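Local coordinates for mandelate racemase/muconate lactonizing enzyme family protein (Bradyrhizobium sp. ORS 278, PDB 3TOY) that belongs to the enolase superfamily, pairing an alpha+beta capping domain with a beta/alpha barrel that carries a calcium ion between acidic side chains, at residues A[163-168]-A[200-205]. Sequence-based numbering, arbitrary orientation.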
loop_
_atom_site.group_PDB
_atom_site.type_symbol
_atom_site.label_atom_id
_atom_site.label_comp_id
_atom_site.label_asym_id
_atom_site.label_seq_id
_atom_site.Cartn_x
_atom_site.Cartn_y
_atom_site.Cartn_z
ATOM N N TYR A 163 23.102 -32.508 5.805
ATOM C CA TYR A 163 22.758 -33.879 5.469
ATOM C C TYR A 163 21.541 -34.001 4.556
ATOM O O TYR A 163 20.796 -33.037 4.344
ATOM C CB TYR A 163 22.499 -34.657 6.752
ATOM C CG TYR A 163 23.742 -34.851 7.598
ATOM C CD1 TYR A 163 24.591 -35.936 7.384
ATOM C CD2 TYR A 163 24.050 -33.976 8.623
ATOM C CE1 TYR A 163 25.729 -36.123 8.166
ATOM C CE2 TYR A 163 25.188 -34.152 9.408
ATOM C CZ TYR A 163 26.018 -35.230 9.174
ATOM O OH TYR A 163 27.144 -35.411 9.954
ATOM N N GLY A 164 21.343 -35.197 4.008
ATOM C CA GLY A 164 20.104 -35.517 3.322
ATOM C C GLY A 164 19.104 -35.894 4.392
ATOM O O GLY A 164 19.225 -35.461 5.534
ATOM N N VAL A 165 18.099 -36.680 4.035
ATOM C CA VAL A 165 17.155 -37.165 5.035
ATOM C C VAL A 165 17.921 -37.945 6.104
ATOM O O VAL A 165 18.744 -38.804 5.782
ATOM C CB VAL A 165 16.094 -38.083 4.396
ATOM C CG1 VAL A 165 15.190 -38.703 5.468
ATOM C CG2 VAL A 165 15.285 -37.313 3.344
ATOM N N LEU A 166 17.674 -37.623 7.366
ATOM C CA LEU A 166 18.297 -38.332 8.477
ATOM C C LEU A 166 17.314 -39.246 9.186
ATOM O O LEU A 166 16.097 -39.075 9.109
ATOM C CB LEU A 166 18.893 -37.349 9.497
ATOM C CG LEU A 166 20.194 -36.636 9.109
ATOM C CD1 LEU A 166 20.450 -35.463 10.030
ATOM C CD2 LEU A 166 21.383 -37.605 9.116
ATOM N N ASP A 167 17.871 -40.220 9.894
ATOM C CA ASP A 167 17.116 -41.041 10.825
ATOM C C ASP A 167 17.913 -41.074 12.128
ATOM O O ASP A 167 19.065 -41.523 12.140
ATOM C CB ASP A 167 16.924 -42.450 10.243
ATOM C CG ASP A 167 16.262 -43.400 11.224
ATOM O OD1 ASP A 167 15.301 -42.986 11.908
ATOM O OD2 ASP A 167 16.714 -44.561 11.311
ATOM N N ALA A 168 17.333 -40.567 13.212
ATOM C CA ALA A 168 18.047 -40.526 14.489
ATOM C C ALA A 168 18.627 -41.897 14.889
ATOM O O ALA A 168 19.766 -41.982 15.345
ATOM C CB ALA A 168 17.162 -39.957 15.606
ATOM N N GLU A 200 7.669 -34.834 10.665
ATOM C CA GLU A 200 7.598 -34.592 12.091
ATOM C C GLU A 200 8.298 -35.714 12.867
ATOM O O GLU A 200 9.002 -35.455 13.833
ATOM C CB GLU A 200 6.159 -34.435 12.554
ATOM C CG GLU A 200 6.070 -34.042 14.013
ATOM C CD GLU A 200 4.690 -33.583 14.429
ATOM O OE1 GLU A 200 3.769 -33.618 13.590
ATOM O OE2 GLU A 200 4.531 -33.206 15.610
ATOM N N ALA A 201 8.102 -36.956 12.432
ATOM C CA ALA A 201 8.802 -38.092 13.052
ATOM C C ALA A 201 10.308 -37.852 13.005
ATOM O O ALA A 201 11.010 -38.001 14.006
ATOM C CB ALA A 201 8.454 -39.399 12.327
ATOM N N MET A 202 10.805 -37.483 11.829
ATOM C CA MET A 202 12.241 -37.251 11.663
ATOM C C MET A 202 12.774 -36.182 12.603
ATOM O O MET A 202 13.771 -36.394 13.290
ATOM C CB MET A 202 12.582 -36.869 10.230
ATOM C CG MET A 202 14.093 -36.659 10.043
ATOM S SD MET A 202 14.528 -36.033 8.416
ATOM C CE MET A 202 14.202 -34.273 8.644
ATOM N N ILE A 203 12.108 -35.027 12.626
ATOM C CA ILE A 203 12.563 -33.885 13.406
ATOM C C ILE A 203 12.469 -34.176 14.886
ATOM O O ILE A 203 13.378 -33.876 15.651
ATOM C CB ILE A 203 11.684 -32.658 13.127
ATOM C CG1 ILE A 203 11.935 -32.170 11.712
ATOM C CG2 ILE A 203 11.949 -31.582 14.146
ATOM C CD1 ILE A 203 13.364 -31.708 11.495
ATOM N N LYS A 204 11.354 -34.770 15.288
ATOM C CA LYS A 204 11.162 -35.121 16.683
ATOM C C LYS A 204 12.281 -36.058 17.152
ATOM O O LYS A 204 12.822 -35.907 18.260
ATOM C CB LYS A 204 9.798 -35.777 16.889
ATOM C CG LYS A 204 9.527 -36.118 18.361
ATOM C CD LYS A 204 8.240 -36.911 18.535
ATOM C CE LYS A 204 7.917 -37.052 20.021
ATOM N NZ LYS A 204 6.562 -37.605 20.232
ATOM N N GLY A 205 12.615 -37.025 16.306
ATOM C CA GLY A 205 13.682 -37.979 16.603
ATOM C C GLY A 205 15.018 -37.270 16.723
ATOM O O GLY A 205 15.783 -37.500 17.667
HETATM O O HOH W 1 14.665 -39.059 13.607
#
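In the beta/alpha barrel of this enolase-superfamily protein, the loop that leads from strand 157-162 into helix 168-181 meets the next barrel helix, 196-210, chiefly through Met202. The Met202 side chain runs out almost straight, with CG anti to the backbone N (chi1 -179°); this and the likewise extended chi2 carry SD out to the loop backbone, and the bend at chi3 (82°) turns only the terminal CE. There Leu166 N points a weak hydrogen bond at Met202 SD, 3.7 Å long with an N-H...S angle of 149°. This NH has a second weak acceptor, Ser189 OG. Met202 CG lies 3.3 Å from Leu166 O, a close approach of a methylene to a carbonyl oxygen, while Val165 CG1 touches Met202 SD at 4.0 Å. Strand 186-190, paired in parallel with 157-162, precedes helix 196-210; its Ser189 touches Met202 and also takes Gly164 O as a hydrogen-bond partner. Farther along, Asp167 stands at the N-cap of helix 168-181, its OD2 accepting from Asp170 N. Beside this cap, a water accepts from Ala168 N at 3.1 Å and donates to Met202 O at 2.8 Å, bridging the start of one helix to the middle of the other. Ala168 CB packs against the backbone of Gly205, 3.5 Å from its O, where the CA atoms of Ala168 and Gly205 are 5.5 Å apart.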